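Local coordinates for polyporopepsin (Irpex lacteus, PDB 1WKR), which cleaves peptide bonds with broad specificity as a pepsin-family aspartic endopeptidase, clots milk, and is held here in complex with the inhibitor pepstatin, at residues Val31-Ser36 against Ile210-Thr215; Gly103-Gly108 against Pro126-Asn131; Pro109-Val114 against Ala185-Gly190; Leu143-Glu148 against Ser318-Thr323. One frame throughout, in Å; residues are numbered along the deposited sequence.

Contact 1 (Val31-Ser36 against Ile210-Thr215)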
loop_
_atom_site.group_PDB
_atom_site.type_symbol
_atom_site.label_atom_id
_atom_site.label_comp_id
_atom_site.label_asym_id
_atom_site.label_seq_id
_atom_site.Cartn_x
_atom_site.Cartn_y
_atom_site.Cartn_z
ATOM N N VAL A 31 -0.382 -6.570 -2.775
ATOM C CA VAL A 31 0.420 -6.202 -1.593
ATOM C C VAL A 31 -0.270 -5.075 -0.836
ATOM O O VAL A 31 -0.347 -3.933 -1.328
ATOM C CB VAL A 31 1.824 -5.764 -1.975
ATOM C CG1 VAL A 31 2.615 -5.271 -0.761
ATOM C CG2 VAL A 31 2.558 -6.902 -2.699
ATOM N N ASP A 32 -0.772 -5.371 0.384
ATOM C CA ASP A 32 -1.571 -4.361 1.105
ATOM C C ASP A 32 -1.097 -4.165 2.532
ATOM O O ASP A 32 -1.367 -4.957 3.421
ATOM C CB ASP A 32 -3.047 -4.813 1.088
ATOM C CG ASP A 32 -4.000 -3.751 1.463
ATOM O OD1 ASP A 32 -3.587 -2.542 1.536
ATOM O OD2 ASP A 32 -5.205 -4.025 1.723
ATOM N N THR A 33 -0.427 -3.040 2.797
ATOM C CA THR A 33 -0.116 -2.614 4.174
ATOM C C THR A 33 -1.297 -1.930 4.820
ATOM O O THR A 33 -1.195 -1.625 6.011
ATOM C CB THR A 33 1.128 -1.759 4.252
ATOM O OG1 THR A 33 0.916 -0.538 3.487
ATOM C CG2 THR A 33 2.392 -2.466 3.695
ATOM N N GLY A 34 -2.422 -1.738 4.103
ATOM C CA GLY A 34 -3.617 -1.124 4.669
ATOM C C GLY A 34 -4.672 -2.107 5.136
ATOM O O GLY A 34 -5.760 -1.669 5.516
ATOM N N SER A 35 -4.385 -3.403 5.089
ATOM C CA SER A 35 -5.287 -4.446 5.638
ATOM C C SER A 35 -4.402 -5.608 6.009
ATOM O O SER A 35 -3.217 -5.632 5.692
ATOM C CB SER A 35 -6.324 -4.883 4.649
ATOM O OG SER A 35 -5.796 -5.679 3.603
ATOM N N SER A 36 -5.000 -6.579 6.721
ATOM C CA SER A 36 -4.189 -7.570 7.413
ATOM C C SER A 36 -4.674 -8.967 7.255
ATOM O O SER A 36 -4.135 -9.889 7.897
ATOM C CB SER A 36 -4.096 -7.192 8.902
ATOM O OG SER A 36 -3.627 -5.829 8.952
ATOM N N ILE A 210 -2.050 7.318 7.275
ATOM C CA ILE A 210 -1.448 6.003 7.112
ATOM C C ILE A 210 -0.628 5.876 5.856
ATOM O O ILE A 210 -0.753 6.685 4.934
ATOM C CB ILE A 210 -2.522 4.873 7.175
ATOM C CG1 ILE A 210 -3.372 4.821 5.888
ATOM C CG2 ILE A 210 -3.408 5.045 8.421
ATOM C CD1 ILE A 210 -4.311 3.614 5.798
ATOM N N VAL A 211 0.244 4.879 5.849
ATOM C CA VAL A 211 1.087 4.525 4.682
ATOM C C VAL A 211 0.570 3.225 4.159
ATOM O O VAL A 211 0.585 2.199 4.878
ATOM C CB VAL A 211 2.564 4.454 5.114
ATOM C CG1 VAL A 211 3.417 4.109 3.888
ATOM C CG2 VAL A 211 3.026 5.750 5.760
ATOM N N ASP A 212 0.095 3.223 2.928
ATOM C CA ASP A 212 -0.711 2.101 2.427
ATOM C C ASP A 212 -0.307 1.777 0.985
ATOM O O ASP A 212 -0.692 2.467 0.048
ATOM C CB ASP A 212 -2.195 2.449 2.524
ATOM C CG ASP A 212 -3.040 1.307 2.147
ATOM O OD1 ASP A 212 -2.567 0.177 1.893
ATOM O OD2 ASP A 212 -4.343 1.473 2.097
ATOM N N THR A 213 0.369 0.646 0.808
ATOM C CA THR A 213 0.707 0.148 -0.514
ATOM C C THR A 213 -0.511 -0.150 -1.369
ATOM O O THR A 213 -0.386 -0.201 -2.593
ATOM C CB THR A 213 1.561 -1.131 -0.422
ATOM O OG1 THR A 213 0.835 -2.130 0.322
ATOM C CG2 THR A 213 2.925 -0.894 0.288
ATOM N N GLY A 214 -1.662 -0.457 -0.724
ATOM C CA GLY A 214 -2.904 -0.869 -1.402
ATOM C C GLY A 214 -3.874 0.252 -1.609
ATOM O O GLY A 214 -5.066 0.014 -1.903
ATOM N N THR A 215 -3.439 1.516 -1.439
ATOM C CA THR A 215 -4.210 2.683 -1.953
ATOM C C THR A 215 -3.396 3.237 -3.110
ATOM O O THR A 215 -2.203 3.508 -2.967
ATOM C CB THR A 215 -4.408 3.728 -0.869
ATOM O OG1 THR A 215 -5.358 3.234 0.090
ATOM C CG2 THR A 215 -4.980 5.027 -1.411
HETATM O O HOH W 1 -0.554 -2.676 -3.905
HETATM O O HOH W 2 -1.386 1.082 6.709
#

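Contact 2 (Gly103-Gly108 against Pro126-Asn131)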
loop_
_atom_site.group_PDB
_atom_site.type_symbol
_atom_site.label_atom_id
_atom_site.label_comp_id
_atom_site.label_asym_id
_atom_site.label_seq_id
_atom_site.Cartn_x
_atom_site.Cartn_y
_atom_site.Cartn_z
ATOM N N GLY A 103 -6.521 -11.912 -4.825
ATOM C CA GLY A 103 -6.822 -11.623 -3.447
ATOM C C GLY A 103 -5.738 -10.661 -2.927
ATOM O O GLY A 103 -5.125 -9.940 -3.703
ATOM N N ILE A 104 -5.557 -10.689 -1.588
ATOM C CA ILE A 104 -4.671 -9.733 -0.895
ATOM C C ILE A 104 -3.636 -10.492 -0.073
ATOM O O ILE A 104 -3.972 -11.492 0.599
ATOM C CB ILE A 104 -5.485 -8.747 -0.006
ATOM C CG1 ILE A 104 -6.242 -7.790 -0.910
ATOM C CG2 ILE A 104 -4.575 -8.030 0.998
ATOM C CD1 ILE A 104 -7.074 -6.721 -0.139
ATOM N N LEU A 105 -2.425 -9.964 -0.083
ATOM C CA LEU A 105 -1.388 -10.318 0.902
ATOM C C LEU A 105 -1.470 -9.261 2.027
ATOM O O LEU A 105 -1.130 -8.098 1.786
ATOM C CB LEU A 105 -0.010 -10.358 0.286
ATOM C CG LEU A 105 1.094 -10.854 1.253
ATOM C CD1 LEU A 105 0.980 -12.348 1.433
ATOM C CD2 LEU A 105 2.450 -10.475 0.774
ATOM N N GLY A 106 -1.994 -9.664 3.187
ATOM C CA GLY A 106 -2.332 -8.709 4.249
ATOM C C GLY A 106 -1.159 -8.502 5.171
ATOM O O GLY A 106 -0.817 -9.357 6.005
ATOM N N VAL A 107 -0.477 -7.374 4.976
ATOM C CA VAL A 107 0.765 -7.030 5.732
ATOM C C VAL A 107 0.589 -5.764 6.574
ATOM O O VAL A 107 1.561 -5.239 7.121
ATOM C CB VAL A 107 2.003 -7.001 4.820
ATOM C CG1 VAL A 107 2.444 -8.433 4.473
ATOM C CG2 VAL A 107 1.762 -6.203 3.525
ATOM N N GLY A 108 -0.660 -5.355 6.771
ATOM C CA GLY A 108 -1.035 -4.393 7.807
ATOM C C GLY A 108 -0.805 -5.005 9.178
ATOM O O GLY A 108 -0.466 -6.198 9.336
ATOM N N PRO A 126 -2.832 -13.853 13.102
ATOM C CA PRO A 126 -1.415 -13.539 12.874
ATOM C C PRO A 126 -1.116 -13.425 11.377
ATOM O O PRO A 126 -1.490 -14.279 10.566
ATOM C CB PRO A 126 -0.670 -14.636 13.542
ATOM C CG PRO A 126 -1.564 -15.055 14.712
ATOM C CD PRO A 126 -3.013 -14.925 14.166
ATOM N N THR A 127 -0.375 -12.370 11.005
ATOM C CA THR A 127 -0.125 -12.119 9.592
ATOM C C THR A 127 1.026 -12.915 9.093
ATOM O O THR A 127 1.770 -13.558 9.884
ATOM C CB THR A 127 0.177 -10.622 9.403
ATOM O OG1 THR A 127 1.434 -10.327 10.056
ATOM C CG2 THR A 127 -0.904 -9.709 9.989
ATOM N N VAL A 128 1.223 -12.910 7.791
ATOM C CA VAL A 128 2.384 -13.606 7.230
ATOM C C VAL A 128 3.650 -13.141 7.862
ATOM O O VAL A 128 4.542 -13.970 8.188
ATOM C CB VAL A 128 2.459 -13.494 5.682
ATOM C CG1 VAL A 128 1.294 -14.260 5.062
ATOM C CG2 VAL A 128 2.499 -12.056 5.175
ATOM N N THR A 129 3.821 -11.824 8.113
ATOM C CA THR A 129 5.054 -11.316 8.698
ATOM C C THR A 129 5.206 -11.822 10.145
ATOM O O THR A 129 6.278 -12.270 10.548
ATOM C CB THR A 129 5.039 -9.774 8.701
ATOM O OG1 THR A 129 4.534 -9.341 7.412
ATOM C CG2 THR A 129 6.424 -9.226 8.899
ATOM N N ASP A 130 4.115 -11.750 10.931
ATOM C CA ASP A 130 4.130 -12.253 12.293
ATOM C C ASP A 130 4.522 -13.731 12.350
ATOM O O ASP A 130 5.315 -14.107 13.206
ATOM C CB ASP A 130 2.717 -12.120 12.918
ATOM C CG ASP A 130 2.332 -10.752 13.225
ATOM O OD1 ASP A 130 3.173 -9.869 13.419
ATOM O OD2 ASP A 130 1.067 -10.533 13.325
ATOM N N ASN A 131 3.965 -14.556 11.466
ATOM C CA ASN A 131 4.276 -15.974 11.471
ATOM C C ASN A 131 5.680 -16.272 11.038
ATOM O O ASN A 131 6.365 -17.156 11.619
ATOM C CB ASN A 131 3.272 -16.761 10.627
ATOM C CG ASN A 131 1.933 -16.897 11.303
ATOM O OD1 ASN A 131 1.833 -17.014 12.527
ATOM N ND2 ASN A 131 0.860 -16.886 10.498
HETATM O O HOH W 3 -1.465 -11.922 6.577
HETATM O O HOH W 4 3.703 -6.748 8.246
HETATM O O HOH W 5 1.760 -7.543 10.154
#

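Contact 3 (Pro109-Val114 against Ala185-Gly190)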
loop_
_atom_site.group_PDB
_atom_site.type_symbol
_atom_site.label_atom_id
_atom_site.label_comp_id
_atom_site.label_asym_id
_atom_site.label_seq_id
_atom_site.Cartn_x
_atom_site.Cartn_y
_atom_site.Cartn_z
ATOM N N PRO A 109 -0.989 -4.214 10.224
ATOM C CA PRO A 109 -0.813 -4.716 11.617
ATOM C C PRO A 109 -1.936 -5.682 11.949
ATOM O O PRO A 109 -3.079 -5.535 11.552
ATOM C CB PRO A 109 -0.897 -3.448 12.473
ATOM C CG PRO A 109 -0.600 -2.332 11.475
ATOM C CD PRO A 109 -1.293 -2.765 10.223
ATOM N N VAL A 110 -1.578 -6.692 12.779
ATOM C CA VAL A 110 -2.563 -7.761 13.086
ATOM C C VAL A 110 -3.804 -7.225 13.728
ATOM O O VAL A 110 -4.877 -7.892 13.578
ATOM C CB VAL A 110 -1.894 -8.856 13.980
ATOM C CG1 VAL A 110 -1.465 -8.340 15.323
ATOM C CG2 VAL A 110 -2.786 -10.108 14.068
ATOM N N ASP A 111 -3.793 -6.093 14.417
ATOM C CA ASP A 111 -5.013 -5.605 15.068
ATOM C C ASP A 111 -6.146 -5.389 14.128
ATOM O O ASP A 111 -7.357 -5.437 14.546
ATOM C CB ASP A 111 -4.731 -4.370 15.958
ATOM C CG ASP A 111 -4.342 -3.121 15.220
ATOM O OD1 ASP A 111 -4.198 -3.084 14.001
ATOM O OD2 ASP A 111 -4.104 -2.063 15.853
ATOM N N LEU A 112 -5.941 -5.180 12.827
ATOM C CA LEU A 112 -7.013 -4.970 11.859
ATOM C C LEU A 112 -7.836 -6.231 11.657
ATOM O O LEU A 112 -8.929 -6.190 11.145
ATOM C CB LEU A 112 -6.485 -4.459 10.521
ATOM C CG LEU A 112 -5.789 -3.090 10.563
ATOM C CD1 LEU A 112 -5.247 -2.742 9.177
ATOM C CD2 LEU A 112 -6.697 -1.983 11.034
ATOM N N THR A 113 -7.230 -7.405 11.959
ATOM C CA THR A 113 -7.968 -8.702 11.784
ATOM C C THR A 113 -9.030 -8.938 12.828
ATOM O O THR A 113 -9.866 -9.812 12.615
ATOM C CB THR A 113 -6.972 -9.909 11.772
ATOM O OG1 THR A 113 -6.379 -10.042 13.048
ATOM C CG2 THR A 113 -5.878 -9.734 10.709
ATOM N N VAL A 114 -8.960 -8.244 13.957
ATOM C CA VAL A 114 -9.944 -8.488 15.069
ATOM C C VAL A 114 -11.293 -7.995 14.577
ATOM O O VAL A 114 -11.436 -6.810 14.195
ATOM C CB VAL A 114 -9.475 -7.754 16.339
ATOM C CG1 VAL A 114 -10.564 -7.877 17.429
ATOM C CG2 VAL A 114 -8.146 -8.336 16.806
ATOM N N ALA A 185 -5.827 6.076 12.870
ATOM C CA ALA A 185 -4.586 5.794 12.116
ATOM C C ALA A 185 -3.681 4.844 12.836
ATOM O O ALA A 185 -2.981 4.044 12.202
ATOM C CB ALA A 185 -3.828 7.107 11.896
ATOM N N SER A 186 -3.694 4.836 14.184
ATOM C CA SER A 186 -2.857 3.964 14.990
ATOM C C SER A 186 -3.114 2.478 14.775
ATOM O O SER A 186 -2.216 1.674 15.154
ATOM C CB SER A 186 -3.036 4.314 16.467
ATOM O OG SER A 186 -4.421 4.058 16.823
ATOM N N ALA A 187 -4.236 2.095 14.222
ATOM C CA ALA A 187 -4.528 0.665 13.975
ATOM C C ALA A 187 -3.801 0.173 12.754
ATOM O O ALA A 187 -3.692 -1.034 12.520
ATOM C CB ALA A 187 -6.042 0.503 13.815
ATOM N N TYR A 188 -3.389 1.086 11.838
ATOM C CA TYR A 188 -2.716 0.780 10.564
ATOM C C TYR A 188 -1.270 1.062 10.724
ATOM O O TYR A 188 -0.735 1.238 11.842
ATOM C CB TYR A 188 -3.395 1.654 9.469
ATOM C CG TYR A 188 -4.871 1.513 9.308
ATOM C CD1 TYR A 188 -5.752 2.218 10.229
ATOM C CD2 TYR A 188 -5.454 0.710 8.355
ATOM C CE1 TYR A 188 -7.123 2.042 10.116
ATOM C CE2 TYR A 188 -6.844 0.531 8.296
ATOM C CZ TYR A 188 -7.636 1.237 9.162
ATOM O OH TYR A 188 -9.026 1.064 9.124
ATOM N N TRP A 189 -0.532 1.148 9.594
ATOM C CA TRP A 189 0.842 1.687 9.625
ATOM C C TRP A 189 0.695 3.194 9.617
ATOM O O TRP A 189 0.835 3.875 8.590
ATOM C CB TRP A 189 1.656 1.163 8.425
ATOM C CG TRP A 189 1.970 -0.312 8.658
ATOM C CD1 TRP A 189 1.354 -1.389 8.077
ATOM C CD2 TRP A 189 2.922 -0.846 9.560
ATOM N NE1 TRP A 189 1.892 -2.578 8.563
ATOM C CE2 TRP A 189 2.847 -2.248 9.494
ATOM C CE3 TRP A 189 3.862 -0.260 10.423
ATOM C CZ2 TRP A 189 3.661 -3.068 10.245
ATOM C CZ3 TRP A 189 4.683 -1.076 11.148
ATOM C CH2 TRP A 189 4.589 -2.458 11.070
ATOM N N GLY A 190 0.316 3.715 10.800
ATOM C CA GLY A 190 -0.086 5.146 10.955
ATOM C C GLY A 190 1.041 5.961 11.453
ATOM O O GLY A 190 1.790 5.565 12.362
#

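Contact 4 (Leu143-Glu148 against Ser318-Thr323)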
loop_
_atom_site.group_PDB
_atom_site.type_symbol
_atom_site.label_atom_id
_atom_site.label_comp_id
_atom_site.label_asym_id
_atom_site.label_seq_id
_atom_site.Cartn_x
_atom_site.Cartn_y
_atom_site.Cartn_z
ATOM N N LEU A 143 8.918 -5.814 7.614
ATOM C CA LEU A 143 8.765 -5.913 6.169
ATOM C C LEU A 143 9.277 -4.627 5.578
ATOM O O LEU A 143 8.907 -3.566 6.034
ATOM C CB LEU A 143 7.246 -6.094 5.820
ATOM C CG LEU A 143 6.945 -5.905 4.319
ATOM C CD1 LEU A 143 7.564 -6.956 3.434
ATOM C CD2 LEU A 143 5.422 -5.924 4.135
ATOM N N ALA A 144 10.069 -4.680 4.508
ATOM C CA ALA A 144 10.540 -3.486 3.793
ATOM C C ALA A 144 10.125 -3.596 2.364
ATOM O O ALA A 144 10.259 -4.673 1.708
ATOM C CB ALA A 144 12.042 -3.374 3.927
ATOM N N VAL A 145 9.589 -2.517 1.775
ATOM C CA VAL A 145 8.956 -2.535 0.460
ATOM C C VAL A 145 9.641 -1.545 -0.448
ATOM O O VAL A 145 9.750 -0.344 -0.145
ATOM C CB VAL A 145 7.463 -2.164 0.605
ATOM C CG1 VAL A 145 6.826 -2.041 -0.778
ATOM C CG2 VAL A 145 6.737 -3.161 1.447
ATOM N N SER A 146 10.034 -2.048 -1.632
ATOM C CA SER A 146 10.532 -1.251 -2.742
ATOM C C SER A 146 9.530 -1.216 -3.864
ATOM O O SER A 146 9.223 -2.286 -4.467
ATOM C CB SER A 146 11.848 -1.811 -3.225
ATOM O OG SER A 146 12.273 -1.165 -4.429
ATOM N N PHE A 147 8.998 -0.038 -4.169
ATOM C CA PHE A 147 8.254 0.243 -5.406
ATOM C C PHE A 147 9.071 1.195 -6.245
ATOM O O PHE A 147 9.976 1.870 -5.754
ATOM C CB PHE A 147 6.879 0.846 -5.093
ATOM C CG PHE A 147 5.866 -0.059 -4.408
ATOM C CD1 PHE A 147 6.049 -1.389 -4.239
ATOM C CD2 PHE A 147 4.663 0.496 -4.027
ATOM C CE1 PHE A 147 5.048 -2.200 -3.681
ATOM C CE2 PHE A 147 3.643 -0.278 -3.442
ATOM C CZ PHE A 147 3.857 -1.634 -3.290
ATOM N N GLU A 148 8.781 1.245 -7.551
ATOM C CA GLU A 148 9.476 2.130 -8.470
ATOM C C GLU A 148 8.504 2.664 -9.489
ATOM O O GLU A 148 7.494 1.998 -9.796
ATOM C CB GLU A 148 10.588 1.353 -9.204
ATOM C CG GLU A 148 11.668 0.872 -8.292
ATOM C CD GLU A 148 12.761 0.075 -8.995
ATOM O OE1 GLU A 148 12.699 -0.134 -10.249
ATOM O OE2 GLU A 148 13.690 -0.335 -8.223
ATOM N N SER A 318 10.118 2.049 1.927
ATOM C CA SER A 318 9.348 2.069 3.221
ATOM C C SER A 318 9.613 0.823 4.001
ATOM O O SER A 318 9.767 -0.277 3.492
ATOM C CB SER A 318 7.865 2.285 2.923
ATOM O OG SER A 318 7.307 1.328 2.026
ATOM N N VAL A 319 9.664 1.025 5.330
ATOM C CA VAL A 319 9.993 -0.030 6.294
ATOM C C VAL A 319 8.862 -0.094 7.343
ATOM O O VAL A 319 8.603 0.868 8.016
ATOM C CB VAL A 319 11.347 0.203 6.963
ATOM C CG1 VAL A 319 11.657 -0.980 7.905
ATOM C CG2 VAL A 319 12.468 0.391 5.906
ATOM N N TYR A 320 8.268 -1.279 7.456
ATOM C CA TYR A 320 7.099 -1.517 8.298
ATOM C C TYR A 320 7.624 -2.417 9.449
ATOM O O TYR A 320 7.772 -3.619 9.289
ATOM C CB TYR A 320 5.990 -2.195 7.518
ATOM C CG TYR A 320 5.589 -1.369 6.305
ATOM C CD1 TYR A 320 6.268 -1.494 5.120
ATOM C CD2 TYR A 320 4.588 -0.414 6.398
ATOM C CE1 TYR A 320 6.014 -0.675 4.025
ATOM C CE2 TYR A 320 4.285 0.416 5.264
ATOM C CZ TYR A 320 5.023 0.246 4.136
ATOM O OH TYR A 320 4.753 1.075 3.032
ATOM N N ASP A 321 8.024 -1.774 10.545
ATOM C CA ASP A 321 8.752 -2.477 11.622
ATOM C C ASP A 321 7.801 -2.804 12.769
ATOM O O ASP A 321 7.449 -1.933 13.556
ATOM C CB ASP A 321 9.900 -1.539 12.049
ATOM C CG ASP A 321 10.819 -2.157 13.078
ATOM O OD1 ASP A 321 10.472 -3.191 13.686
ATOM O OD2 ASP A 321 11.924 -1.605 13.304
ATOM N N THR A 322 7.357 -4.042 12.792
ATOM C CA THR A 322 6.460 -4.490 13.887
ATOM C C THR A 322 7.165 -4.607 15.220
ATOM O O THR A 322 6.663 -4.147 16.226
ATOM C CB THR A 322 5.807 -5.849 13.533
ATOM O OG1 THR A 322 4.949 -5.619 12.371
ATOM C CG2 THR A 322 4.937 -6.372 14.714
ATOM N N THR A 323 8.377 -5.163 15.211
ATOM C CA THR A 323 9.122 -5.312 16.473
ATOM C C THR A 323 9.224 -3.992 17.206
ATOM O O THR A 323 9.034 -3.929 18.452
ATOM C CB THR A 323 10.505 -5.874 16.158
ATOM O OG1 THR A 323 10.378 -7.259 15.818
ATOM C CG2 THR A 323 11.445 -5.785 17.368
HETATM O O HOH W 6 7.914 1.733 -0.585
#

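Contact 1 (Val31-Ser36 against Ile210-Thr215)
T33 and T213 interlock beneath the catalytic pair D32 and D212 in the fireman's grip of the pepsin family, where the two Asp-Thr-Gly loops exchange hydroxyl and backbone bonds. T213 OG1 donates to V31 O (2.7 Å) and accepts from T33 N (2.9 Å). T33 OG1 mirrors it, donating to V211 O at 3.1 Å and accepting from T213 N along a nearly straight bond of 164°. Both hydroxyls sit between their own backbone N and carbonyl carbon (chi1 62° and 58°), which puts each within bonding distance of the other loop's backbone and leaves the methyl groups packed together.

The D32 and D212 carboxylates lie nearly coplanar, with D32 OD1 and D212 OD1 2.9 Å apart as two acceptors. Each OD1 closes an Asx turn by accepting the amide two residues on, G34 N or G214 N respectively. S35 OG donates to D32 OD2, and T215 OG1 to D212 OD2, all four donors standing above the carboxylate planes. D32 OD1 and D212 OD2 are also hydrogen-bonded to a modified side chain of the bound peptide. Beside the grip, one water donates to both T33 O (2.8 Å) and V211 O (2.9 Å).

Contact 2 (Gly103-Gly108 against Pro126-Asn131)
G106, V107 and G108 present three successive carbonyl oxygens to T127, V128 and T129, and each oxygen is tied to the helix start through its own water. The first water donates to G106 O (2.7 Å) and accepts from V128 N (3.1 Å). A second links V107 O with T129 OG1, and a third G108 O with T127 OG1, so the polar seam is solvated along its length although the residues facing it are buried. T127 CG2 lies close to the third bridge, 3.6 Å from G108 O.

Apolar contact is concentrated on V128. Its chi1 of -67° sets CG1 anti to the carbonyl carbon and leaves CG2 between the backbone N and the carbonyl carbon, where V128 CG2 meets V107 CG1 at 3.7 Å and L105 CD1 at 4.0 Å, the side chains approaching at a slant. I104, L105 and G106 form the hydrophobic-hydrophobic-glycine element of the pepsin fold, and strand 103-106 runs parallel to strand 25-32, completing the psi structure behind the catalytic loop. Helix 128-134 packs against this element.

The helix begins with a capping box: T127 OG1 accepts from D130 N (3.2 Å), while T127 N donates to D130 OD2 (3.3 Å), meeting that oxygen on its anti side, 34° out of the carboxylate plane. T127 OG1 thus serves both the cap and the third water. N141 ND2 is hydrogen-bonded to D130 OD1, which probably helps to fix the capping carboxylate. V128 also touches I84 and Q87 of strand 82-96.

Contact 3 (Pro109-Val114 against Ala185-Gly190)
P109 and L112 each press a carbon over an aromatic face of the opposing loop. P109 CG stands above the five-membered ring of W189, 3.9 Å from its centroid and 13° off the normal, while P109 CD reaches W189 NE1 at 3.6 Å. L112 CD2 makes the matching CH-pi contact with Y188, 3.8 Å from the ring centroid and 15° from the normal; its other methyl, CD1, approaches Y188 CD2 at 3.6 Å, on the same side of the ring plane but out by the CD2-CE2 rim. With L112 CG anti to the carbonyl carbon (chi1 -63°), both methyls reach this side. A187 O lies among the three side chains of the first loop, 3.5 Å from both P109 CG and L112 CD2, and D111 OD1 comes within 2.6 Å of it. A187 CB packs on L112 CD2 as well.

Short 3-10 turns set these groups in place. L112 N bonds to P109 O, and V110 O takes both T113 N and T113 OG1, fixing the turn. Opposite, Y188 N bonds to A185 O at 3.0 Å, and W189 is the centre of an inverse gamma turn. Farther out, W189 NE1 donates to V107 O, and Y188 OH is hydrogen-bonded to the backbone of the bound peptide, placing this contact beside the substrate cleft.

Residues 109-114 follow strand 103-106, and S36 OG, just past strand 25-32, is hydrogen-bonded to P109 O. Residues 185-190 lead into strand 190-197, with W189 bonded through its backbone to V211 of strand 207-211, so the loops join the two lobes of the pepsin fold.

Contact 4 (Leu143-Glu148 against Ser318-Thr323)
Y320 lays its ring alongside V145, whose CG2 meets Y320 CE1 at 3.7 Å as the two side chains slant past each other. The ring edge also runs beside the neighbouring strand: L143 O lies close to the ring plane, 3.5 Å from Y320 CD1. With CG turned anti to the carbonyl carbon (chi1 -57°), the tyrosine folds back along its own strand and brings its hydroxyl over S318.

The strands are antiparallel, their axes 4.7 Å apart at closest approach and 164° between directions. L143 pairs with Y320 and V145 with S318 as hydrogen-bonded pairs, each closed by two backbone bonds; A144 and V319 form the non-hydrogen-bonded pair between them. A144 and V319 face the opposite side of the sheet from L143, V145, S318 and Y320, and A144 CA approaches S318 O in a CA-H...O contact. Strands 142-146 and 316-321 belong to the interdomain sheet of pepsin-like proteases, which joins the two lobes beneath the cleft. On the tyrosine side, W189 meets the Y320 ring edge-to-face, L313 packs from helix 310-313, and from the catalytic loops T33 touches the ring and T213 its hydroxyl.

Polar atoms on this side are linked in series. Y320 OH donates to S318 OG (2.8 Å), S318 OG donates to a water (2.7 Å), and that water donates to V145 O (2.8 Å), which already accepts from S318 N. Every donor points the same way along this chain, so the bonds probably reinforce one another, while the buried tyrosine and serine hydroxyls are both satisfied.

How the contacts relate
Contact 1 lies about 3 Å from the chain centre, and the centres of contacts 2, 3 and 4 are 10 to 11 Å from that of contact 1. Along the sequence contacts 2 and 3 interleave inside the loop closed by contact 1; contact 4 opens after contact 2 has closed and crosses contacts 1 and 3. Strands 25-32 and 103-106 are neighbours, so contact 2 directly backs the first catalytic loop: V107 N bonds to D32 O, and G108 N to S35 O. W189 links contacts 2, 3 and 4, and F147 of contact 4 touches T213. Contacts 1 and 4 join segments some 170 residues apart and contact 3 segments 71 apart, tying both lobes together around the active-site aspartates.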